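Local coordinates for GTP pyrophosphokinase YjbM (Bacillus subtilis, PDB 5DEC), which makes the alarmone (p)ppGpp by transferring pyrophosphate from ATP to GDP or GTP, working as a cooperative homotetramer, at residues D92-I95 with V96-M99; S121-R124 with S125-V129; Q148-L152 with A153-W157; R179-R182 with A183-A187. One frame throughout, in Å; residues are numbered along the deposited sequence.

Contact 1 of 4, residues D92-I95 with V96-M99; sequences DIQI and VKEM
With CG swung opposite its own backbone N (chi1 -177°) and the chain bent at the next bond (chi2 61°), Gln-94 curls forward along helix 90-102 so that its amide lies between Lys-97 and Glu-98. This is a worked case of i to i+3 and i to i+4 pairing on one helix face, with a neutral amide placed between a cation and an anion. Each end of the amide finds its complement. OE1 accepts from Lys-97 NZ at 3.1 Å, the ammonium lying somewhat off the carbonyl plane; the lysine chain, bent at chi3, brings its CE alongside as well. NE2 gives a nearly straight bond to Glu-98 OE2, 2.9 Å away, which it meets from above the carboxylate plane. With both ends engaged, the amide is held against rotation about chi3. Beneath this polar surface run the main-chain bonds of the helix, such as Lys-97 N to Ile-93 O at 2.9 Å. On the buried flank, Val-96 and Ile-93 pack on Ile-149 of strand 139-151, while Asp-92 forms a salt bridge with Arg-198. Further round, Met-99 packs on Val-137 of a second subunit, and its bent end brings CE to 4.2 Å from Ile-95 CG2.

Contact 2 of 4, residues S121-R124 with S125-V129; sequences SGYR and SYHLV
The polar link between the loop and strand 126-136 is a side-chain hydrogen bond: Tyr-123 OH and His-127 NE2 lie 2.7 Å apart, and either could supply the proton. His-127 belongs to the product-binding site for the guanosine alarmone. Tyr-123 reaches it with CG anti to the backbone N (chi1 179°), which lays the phenol along the chain, past three intervening residues. As aromatic groups the two rings meet rim to rim from opposite directions, their planes 86° apart, so neither covers the other's face. The apolar component comes from Ser-125, whose CB lies 3.4 Å from Tyr-123 CZ, while its OG turns to Gln-148 OE1. Tyr-123 OH also receives a hydrogen bond from Arg-150 NH2, which ties the phenol to the neighbouring strand. A phenylalanine here would probably leave His-127 NE2 and Arg-150 NH2 without their shared oxygen, and the imidazole less fixed in its rotation. Around this group, Tyr-114 meets the Tyr-123 ring edge-to-face, Arg-124 forms a salt bridge with Asp-191 of helix 174-202, Trp-157 and Ala-158 of helix 152-167 pack against Tyr-123, and strand 126-136 runs between strands 107-113 and 139-151.

Contact 3 of 4, residues Q148-L152 with A153-W157; sequences QIRTL and AMNFW
Thr-151 and Met-154 meet closely where strand 139-151 turns into helix 152-167, and together they form a capping box. Thr-151 is the N-cap: its OG1, set between the backbone N and the carbonyl carbon (chi1 60°), accepts from Met-154 N at 3.2 Å. The methionine folds back across the threonine at about a right angle, so that its SD takes a weak bond from Thr-151 N and its CE rests 3.6 Å from Arg-150 CA. OG1 is further bonded to Asp-191 of helix 174-202. The looser side, at the partly exposed Leu-152 and Asn-155, carries a water that receives a bond from Asn-155 ND2 at 3.1 Å and gives one to Leu-152 O. From the buried side Arg-150, extended from CG to NE, reaches out to this amide, the edge of its guanidinium toward Asn-155 OD1, with NH1 2.9 Å away and in the carbonyl plane. An alanine in place of Arg-150 is likely to leave Asn-155 OD1 without this donor and its amide freer to turn. One guanidinium thus donates to Asn-155, of the allosteric alarmone site, and weakly through NE and NH2 to Gln-148 OE1, whose NE2 bonds Glu-146, the inferred proton acceptor.

Contact 4 of 4, residues R179-R182 with A183-A187; sequences RLQR and ASEAA
Successive i to i+4 bonds carry the backbone of helix 174-202 through this turn, from Ala-183 N to Arg-179 O at 2.8 Å through to Ala-186 N to Arg-182 O at 2.9 Å. The side chain that joins them is Ser-184. With OG between its backbone N and carbonyl carbon (chi1 82°), the hydroxyl folds back on the preceding turn and donates to Gln-181 O at 2.9 Å, 18° out of the carbonyl plane. That oxygen also accepts from Glu-185 N at 3.2 Å and is therefore gripped by two donors. Such a serine-to-carbonyl bond within an alpha-helix gives a buried hydroxyl an acceptor in its own helix; Ser-121 O is a second, weak partner that would have to share the same hydrogen. Glu-185, extended beyond CG, runs back beside the Gln-181 side chain. The small side chains of Ala-183 and Ser-184 let Trp-157 of helix 152-167 come close, and its NE1 bonds Leu-180 O. Across the subunit boundary, Ala-183 packs on Met-194 and Leu-180 on Ile-197 of the third subunit. Arg-179 points away from the turn and pairs with Glu-200 of that same subunit in a salt bridge.

Overall arrangement
The four local contacts follow one another along the chain and meet around the synthetase sheet. Contact 1 covers contacts 2 and 3 from one side, with Lys-97 CG 3.4 Å from Tyr-126 CE2 and Ile-93 CD1 4.0 Å from Thr-151 CG2. Contacts 2 and 3 lie on neighbouring strands, their centres 9 Å apart, and join through Tyr-126 O and Ile-149 N at 2.7 Å. Contact 4 touches contact 2, with Gly-122 CA 3.4 Å from Ser-184 OG, but stays about 11 Å from contact 1 at the nearest atoms. Contact 2 contributes Ser-121 and His-127 to the product site, the His-127 side chain about 4 Å from that of Glu-146, the probable proton acceptor; contact 3 contributes Asn-155 to the allosteric site. Contacts 3 and 4 both face the third subunit.

Contact 1 of 4, residues D92-I95 with V96-M99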
loop_
_atom_site.group_PDB
_atom_site.type_symbol
_atom_site.label_atom_id
_atom_site.label_comp_id
_atom_site.label_asym_id
_atom_site.label_seq_id
_atom_site.Cartn_x
_atom_site.Cartn_y
_atom_site.Cartn_z
ATOM N N ASP B 92 -0.486 0.637 27.622
ATOM C CA ASP B 92 0.286 0.636 26.388
ATOM C C ASP B 92 0.744 2.034 26.023
ATOM O O ASP B 92 1.755 2.192 25.346
ATOM C CB ASP B 92 -0.517 0.050 25.230
ATOM C CG ASP B 92 -0.702 -1.434 25.354
ATOM O OD1 ASP B 92 0.173 -2.069 25.983
ATOM O OD2 ASP B 92 -1.703 -1.963 24.810
ATOM N N ILE B 93 -0.004 3.044 26.454
ATOM C CA ILE B 93 0.304 4.416 26.066
ATOM C C ILE B 93 1.648 4.876 26.646
ATOM O O ILE B 93 2.470 5.436 25.937
ATOM C CB ILE B 93 -0.825 5.361 26.479
ATOM C CG1 ILE B 93 -2.064 5.019 25.656
ATOM C CG2 ILE B 93 -0.448 6.819 26.233
ATOM C CD1 ILE B 93 -3.286 5.759 26.068
ATOM N N GLN B 94 1.889 4.577 27.918
ATOM C CA GLN B 94 3.148 4.936 28.552
ATOM C C GLN B 94 4.306 4.208 27.870
ATOM O O GLN B 94 5.384 4.771 27.716
ATOM C CB GLN B 94 3.105 4.612 30.055
ATOM C CG GLN B 94 4.364 5.015 30.820
ATOM C CD GLN B 94 4.641 6.508 30.767
ATOM O OE1 GLN B 94 3.721 7.326 30.695
ATOM N NE2 GLN B 94 5.922 6.871 30.792
ATOM N N ILE B 95 4.073 2.966 27.455
ATOM C CA ILE B 95 5.090 2.188 26.766
ATOM C C ILE B 95 5.456 2.825 25.427
ATOM O O ILE B 95 6.635 3.012 25.131
ATOM C CB ILE B 95 4.615 0.731 26.548
ATOM C CG1 ILE B 95 4.531 0.004 27.900
ATOM C CG2 ILE B 95 5.556 -0.010 25.613
ATOM C CD1 ILE B 95 3.955 -1.384 27.819
ATOM N N VAL B 96 4.452 3.230 24.653
ATOM C CA VAL B 96 4.704 3.854 23.358
ATOM C C VAL B 96 5.408 5.195 23.549
ATOM O O VAL B 96 6.376 5.516 22.833
ATOM C CB VAL B 96 3.394 4.051 22.542
ATOM C CG1 VAL B 96 3.663 4.847 21.275
ATOM C CG2 VAL B 96 2.765 2.702 22.204
ATOM N N LYS B 97 4.939 5.963 24.520
ATOM C CA LYS B 97 5.569 7.234 24.866
ATOM C C LYS B 97 7.065 7.066 25.095
ATOM O O LYS B 97 7.881 7.836 24.584
ATOM C CB LYS B 97 4.949 7.818 26.134
ATOM C CG LYS B 97 3.659 8.579 25.956
ATOM C CD LYS B 97 3.106 9.010 27.319
ATOM C CE LYS B 97 4.163 9.719 28.151
ATOM N NZ LYS B 97 3.628 10.150 29.478
ATOM N N GLU B 98 7.418 6.072 25.899
ATOM C CA GLU B 98 8.818 5.842 26.219
ATOM C C GLU B 98 9.609 5.395 25.013
ATOM O O GLU B 98 10.769 5.791 24.853
ATOM C CB GLU B 98 8.931 4.842 27.370
ATOM C CG GLU B 98 8.526 5.503 28.666
ATOM C CD GLU B 98 8.400 4.544 29.837
ATOM O OE1 GLU B 98 8.537 3.316 29.632
ATOM O OE2 GLU B 98 8.184 5.035 30.968
ATOM N N MET B 99 9.000 4.585 24.152
ATOM C CA MET B 99 9.657 4.244 22.904
ATOM C C MET B 99 9.941 5.495 22.080
ATOM O O MET B 99 11.043 5.640 21.534
ATOM C CB MET B 99 8.800 3.265 22.071
ATOM C CG MET B 99 8.784 1.867 22.654
ATOM S SD MET B 99 7.898 0.686 21.620
ATOM C CE MET B 99 6.234 1.313 21.678
#

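Contact 2 of 4, residues S121-R124 with S125-V129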
loop_
_atom_site.group_PDB
_atom_site.type_symbol
_atom_site.label_atom_id
_atom_site.label_comp_id
_atom_site.label_asym_id
_atom_site.label_seq_id
_atom_site.Cartn_x
_atom_site.Cartn_y
_atom_site.Cartn_z
ATOM N N SER B 121 -15.556 18.024 28.139
ATOM C CA SER B 121 -16.556 17.184 27.469
ATOM C C SER B 121 -16.200 15.702 27.569
ATOM O O SER B 121 -17.035 14.847 27.284
ATOM C CB SER B 121 -16.733 17.543 25.998
ATOM O OG SER B 121 -15.690 16.994 25.214
ATOM N N GLY B 122 -14.950 15.401 27.909
ATOM C CA GLY B 122 -14.507 14.020 27.964
ATOM C C GLY B 122 -13.408 13.599 27.002
ATOM O O GLY B 122 -13.146 12.403 26.872
ATOM N N TYR B 123 -12.764 14.558 26.335
ATOM C CA TYR B 123 -11.679 14.240 25.391
ATOM C C TYR B 123 -10.528 13.596 26.130
ATOM O O TYR B 123 -10.055 14.124 27.130
ATOM C CB TYR B 123 -11.181 15.492 24.652
ATOM C CG TYR B 123 -10.033 15.254 23.674
ATOM C CD1 TYR B 123 -10.262 14.719 22.406
ATOM C CD2 TYR B 123 -8.722 15.577 24.022
ATOM C CE1 TYR B 123 -9.208 14.499 21.511
ATOM C CE2 TYR B 123 -7.665 15.370 23.137
ATOM C CZ TYR B 123 -7.917 14.834 21.883
ATOM O OH TYR B 123 -6.875 14.629 21.004
ATOM N N ARG B 124 -10.114 12.428 25.653
ATOM C CA ARG B 124 -8.977 11.709 26.214
ATOM C C ARG B 124 -7.956 11.411 25.100
ATOM O O ARG B 124 -8.315 10.783 24.093
ATOM C CB ARG B 124 -9.498 10.432 26.856
ATOM C CG ARG B 124 -10.446 10.710 28.018
ATOM C CD ARG B 124 -11.353 9.510 28.298
ATOM N NE ARG B 124 -10.633 8.287 28.605
ATOM C CZ ARG B 124 -10.864 7.121 28.003
ATOM N NH1 ARG B 124 -11.776 7.031 27.037
ATOM N NH2 ARG B 124 -10.163 6.052 28.350
ATOM N N SER B 125 -6.699 11.830 25.294
ATOM C CA SER B 125 -5.619 11.622 24.311
ATOM C C SER B 125 -4.277 12.117 24.852
ATOM O O SER B 125 -4.223 13.086 25.609
ATOM C CB SER B 125 -5.934 12.327 22.982
ATOM O OG SER B 125 -4.985 12.023 21.968
ATOM N N TYR B 126 -3.192 11.436 24.498
ATOM C CA TYR B 126 -1.873 11.979 24.800
ATOM C C TYR B 126 -1.260 12.594 23.546
ATOM O O TYR B 126 -1.236 11.952 22.498
ATOM C CB TYR B 126 -0.957 10.899 25.347
ATOM C CG TYR B 126 0.450 11.379 25.593
ATOM C CD1 TYR B 126 0.792 12.000 26.784
ATOM C CD2 TYR B 126 1.443 11.213 24.625
ATOM C CE1 TYR B 126 2.083 12.436 27.013
ATOM C CE2 TYR B 126 2.731 11.650 24.845
ATOM C CZ TYR B 126 3.044 12.258 26.041
ATOM O OH TYR B 126 4.330 12.685 26.267
ATOM N N HIS B 127 -0.733 13.810 23.655
ATOM C CA HIS B 127 -0.123 14.459 22.505
ATOM C C HIS B 127 1.368 14.663 22.700
ATOM O O HIS B 127 1.828 15.020 23.792
ATOM C CB HIS B 127 -0.754 15.831 22.229
ATOM C CG HIS B 127 -2.209 15.795 21.908
ATOM N ND1 HIS B 127 -2.853 16.835 21.274
ATOM C CD2 HIS B 127 -3.156 14.838 22.104
ATOM C CE1 HIS B 127 -4.128 16.536 21.114
ATOM N NE2 HIS B 127 -4.335 15.324 21.611
ATOM N N LEU B 128 2.130 14.442 21.636
ATOM C CA LEU B 128 3.475 14.996 21.603
ATOM C C LEU B 128 3.779 15.558 20.219
ATOM O O LEU B 128 3.111 15.238 19.241
ATOM C CB LEU B 128 4.513 13.970 22.035
ATOM C CG LEU B 128 4.683 12.646 21.322
ATOM C CD1 LEU B 128 5.675 12.770 20.201
ATOM C CD2 LEU B 128 5.190 11.655 22.339
ATOM N N VAL B 129 4.785 16.413 20.150
ATOM C CA VAL B 129 5.166 17.032 18.896
ATOM C C VAL B 129 6.632 16.726 18.664
ATOM O O VAL B 129 7.437 16.943 19.556
ATOM C CB VAL B 129 4.967 18.556 18.928
ATOM C CG1 VAL B 129 5.405 19.154 17.610
ATOM C CG2 VAL B 129 3.500 18.908 19.239
#

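Contact 3 of 4, residues Q148-L152 with A153-W157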
loop_
_atom_site.group_PDB
_atom_site.type_symbol
_atom_site.label_atom_id
_atom_site.label_comp_id
_atom_site.label_asym_id
_atom_site.label_seq_id
_atom_site.Cartn_x
_atom_site.Cartn_y
_atom_site.Cartn_z
ATOM N N GLN B 148 -0.347 11.807 18.249
ATOM C CA GLN B 148 -1.253 11.519 19.368
ATOM C C GLN B 148 -1.270 10.031 19.672
ATOM O O GLN B 148 -1.142 9.211 18.767
ATOM C CB GLN B 148 -2.674 11.987 19.086
ATOM C CG GLN B 148 -2.818 13.456 18.745
ATOM C CD GLN B 148 -4.278 13.893 18.777
ATOM O OE1 GLN B 148 -5.101 13.288 19.471
ATOM N NE2 GLN B 148 -4.614 14.901 17.985
ATOM N N ILE B 149 -1.381 9.683 20.953
ATOM C CA ILE B 149 -1.467 8.289 21.352
ATOM C C ILE B 149 -2.809 8.102 22.098
ATOM O O ILE B 149 -3.098 8.847 23.021
ATOM C CB ILE B 149 -0.288 7.894 22.240
ATOM C CG1 ILE B 149 1.022 8.485 21.668
ATOM C CG2 ILE B 149 -0.204 6.349 22.399
ATOM C CD1 ILE B 149 2.212 8.248 22.577
ATOM N N ARG B 150 -3.605 7.124 21.680
ATOM C CA ARG B 150 -4.965 6.947 22.192
ATOM C C ARG B 150 -5.286 5.489 22.348
ATOM O O ARG B 150 -4.802 4.682 21.571
ATOM C CB ARG B 150 -5.999 7.546 21.225
ATOM C CG ARG B 150 -5.850 9.007 20.886
ATOM C CD ARG B 150 -6.808 9.355 19.763
ATOM N NE ARG B 150 -6.963 10.790 19.581
ATOM C CZ ARG B 150 -7.774 11.336 18.689
ATOM N NH1 ARG B 150 -8.505 10.559 17.901
ATOM N NH2 ARG B 150 -7.878 12.654 18.605
ATOM N N THR B 151 -6.145 5.131 23.300
ATOM C CA THR B 151 -6.716 3.790 23.245
ATOM C C THR B 151 -7.735 3.756 22.124
ATOM O O THR B 151 -8.153 4.805 21.626
ATOM C CB THR B 151 -7.402 3.343 24.563
ATOM O OG1 THR B 151 -8.465 4.250 24.873
ATOM C CG2 THR B 151 -6.407 3.330 25.732
ATOM N N LEU B 152 -8.123 2.548 21.731
ATOM C CA LEU B 152 -9.159 2.343 20.736
ATOM C C LEU B 152 -10.462 3.063 21.121
ATOM O O LEU B 152 -11.109 3.690 20.279
ATOM C CB LEU B 152 -9.415 0.840 20.549
ATOM C CG LEU B 152 -8.246 0.007 19.983
ATOM C CD1 LEU B 152 -8.494 -1.511 20.081
ATOM C CD2 LEU B 152 -7.966 0.406 18.550
ATOM N N ALA B 153 -10.844 2.950 22.390
ATOM C CA ALA B 153 -12.086 3.529 22.880
ATOM C C ALA B 153 -12.039 5.058 22.897
ATOM O O ALA B 153 -13.009 5.718 22.527
ATOM C CB ALA B 153 -12.395 2.985 24.274
ATOM N N MET B 154 -10.909 5.617 23.338
ATOM C CA MET B 154 -10.645 7.060 23.236
ATOM C C MET B 154 -10.738 7.540 21.790
ATOM O O MET B 154 -11.281 8.607 21.503
ATOM C CB MET B 154 -9.237 7.382 23.754
ATOM C CG MET B 154 -9.041 7.181 25.234
ATOM S SD MET B 154 -7.288 7.065 25.683
ATOM C CE MET B 154 -6.563 8.488 25.020
ATOM N N ASN B 155 -10.129 6.788 20.887
ATOM C CA ASN B 155 -10.119 7.193 19.493
ATOM C C ASN B 155 -11.541 7.173 18.929
ATOM O O ASN B 155 -11.947 8.057 18.172
ATOM C CB ASN B 155 -9.205 6.281 18.661
ATOM C CG ASN B 155 -9.106 6.732 17.212
ATOM O OD1 ASN B 155 -8.744 7.872 16.943
ATOM N ND2 ASN B 155 -9.378 5.830 16.281
ATOM N N PHE B 156 -12.289 6.145 19.303
ATOM C CA PHE B 156 -13.684 6.041 18.859
ATOM C C PHE B 156 -14.487 7.263 19.324
ATOM O O PHE B 156 -15.149 7.940 18.520
ATOM C CB PHE B 156 -14.292 4.734 19.381
ATOM C CG PHE B 156 -15.742 4.552 19.047
ATOM C CD1 PHE B 156 -16.291 5.102 17.894
ATOM C CD2 PHE B 156 -16.547 3.786 19.863
ATOM C CE1 PHE B 156 -17.635 4.932 17.600
ATOM C CE2 PHE B 156 -17.897 3.596 19.560
ATOM C CZ PHE B 156 -18.426 4.150 18.426
ATOM N N TRP B 157 -14.427 7.538 20.619
ATOM C CA TRP B 157 -15.160 8.700 21.164
ATOM C C TRP B 157 -14.735 10.008 20.493
ATOM O O TRP B 157 -15.586 10.826 20.106
ATOM C CB TRP B 157 -14.986 8.808 22.683
ATOM C CG TRP B 157 -15.811 9.916 23.218
ATOM C CD1 TRP B 157 -17.106 9.837 23.623
ATOM C CD2 TRP B 157 -15.426 11.300 23.327
ATOM N NE1 TRP B 157 -17.554 11.088 24.021
ATOM C CE2 TRP B 157 -16.559 11.986 23.841
ATOM C CE3 TRP B 157 -14.257 11.999 23.071
ATOM C CZ2 TRP B 157 -16.509 13.363 24.094
ATOM C CZ3 TRP B 157 -14.226 13.349 23.303
ATOM C CH2 TRP B 157 -15.346 14.024 23.832
HETATM O O HOH W 1 -10.644 3.283 17.473
#

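Contact 4 of 4, residues R179-R182 with A183-A187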
loop_
_atom_site.group_PDB
_atom_site.type_symbol
_atom_site.label_atom_id
_atom_site.label_comp_id
_atom_site.label_asym_id
_atom_site.label_seq_id
_atom_site.Cartn_x
_atom_site.Cartn_y
_atom_site.Cartn_z
ATOM N N ARG B 179 -25.344 13.532 26.128
ATOM C CA ARG B 179 -25.123 12.124 25.756
ATOM C C ARG B 179 -23.694 11.816 25.318
ATOM O O ARG B 179 -23.154 10.734 25.605
ATOM C CB ARG B 179 -26.114 11.770 24.667
ATOM C CG ARG B 179 -27.537 11.715 25.282
ATOM C CD ARG B 179 -28.623 11.438 24.248
ATOM N NE ARG B 179 -29.820 10.866 24.861
ATOM C CZ ARG B 179 -30.844 11.561 25.330
ATOM N NH1 ARG B 179 -30.808 12.889 25.332
ATOM N NH2 ARG B 179 -31.884 10.920 25.856
ATOM N N LEU B 180 -23.085 12.774 24.621
ATOM C CA LEU B 180 -21.685 12.665 24.213
ATOM C C LEU B 180 -20.801 12.584 25.437
ATOM O O LEU B 180 -19.842 11.825 25.474
ATOM C CB LEU B 180 -21.291 13.878 23.371
ATOM C CG LEU B 180 -19.978 13.821 22.614
ATOM C CD1 LEU B 180 -19.912 12.604 21.737
ATOM C CD2 LEU B 180 -19.792 15.126 21.823
ATOM N N GLN B 181 -21.144 13.375 26.456
ATOM C CA GLN B 181 -20.413 13.328 27.712
ATOM C C GLN B 181 -20.623 11.969 28.388
ATOM O O GLN B 181 -19.675 11.392 28.929
ATOM C CB GLN B 181 -20.843 14.487 28.629
ATOM C CG GLN B 181 -20.449 14.326 30.090
ATOM C CD GLN B 181 -18.951 14.411 30.322
ATOM O OE1 GLN B 181 -18.240 15.092 29.591
ATOM N NE2 GLN B 181 -18.468 13.729 31.356
ATOM N N ARG B 182 -21.846 11.431 28.351
ATOM C CA ARG B 182 -22.048 10.077 28.905
ATOM C C ARG B 182 -21.245 9.027 28.151
ATOM O O ARG B 182 -20.734 8.062 28.754
ATOM C CB ARG B 182 -23.514 9.622 28.886
ATOM C CG ARG B 182 -24.460 10.283 29.860
ATOM C CD ARG B 182 -25.630 9.297 30.132
ATOM N NE ARG B 182 -26.112 9.541 31.487
ATOM C CZ ARG B 182 -26.044 8.704 32.518
ATOM N NH1 ARG B 182 -25.562 7.458 32.410
ATOM N NH2 ARG B 182 -26.523 9.120 33.669
ATOM N N ALA B 183 -21.155 9.188 26.833
ATOM C CA ALA B 183 -20.392 8.231 26.037
ATOM C C ALA B 183 -18.921 8.278 26.423
ATOM O O ALA B 183 -18.250 7.235 26.433
ATOM C CB ALA B 183 -20.573 8.489 24.523
ATOM N N SER B 184 -18.402 9.467 26.733
ATOM C CA SER B 184 -16.988 9.552 27.121
ATOM C C SER B 184 -16.717 8.822 28.427
ATOM O O SER B 184 -15.669 8.195 28.600
ATOM C CB SER B 184 -16.507 11.010 27.226
ATOM O OG SER B 184 -16.844 11.614 28.458
ATOM N N GLU B 185 -17.656 8.914 29.362
ATOM C CA GLU B 185 -17.527 8.182 30.621
ATOM C C GLU B 185 -17.634 6.680 30.390
ATOM O O GLU B 185 -16.909 5.901 30.998
ATOM C CB GLU B 185 -18.607 8.648 31.623
ATOM C CG GLU B 185 -18.304 10.048 32.175
ATOM C CD GLU B 185 -19.535 10.784 32.693
ATOM O OE1 GLU B 185 -20.623 10.172 32.775
ATOM O OE2 GLU B 185 -19.414 11.992 32.993
ATOM N N ALA B 186 -18.550 6.271 29.518
ATOM C CA ALA B 186 -18.691 4.872 29.177
ATOM C C ALA B 186 -17.412 4.330 28.517
ATOM O O ALA B 186 -16.988 3.206 28.817
ATOM C CB ALA B 186 -19.908 4.664 28.270
ATOM N N ALA B 187 -16.804 5.110 27.615
ATOM C CA ALA B 187 -15.531 4.703 27.005
ATOM C C ALA B 187 -14.430 4.588 28.066
ATOM O O ALA B 187 -13.607 3.682 28.034
ATOM C CB ALA B 187 -15.101 5.699 25.906
#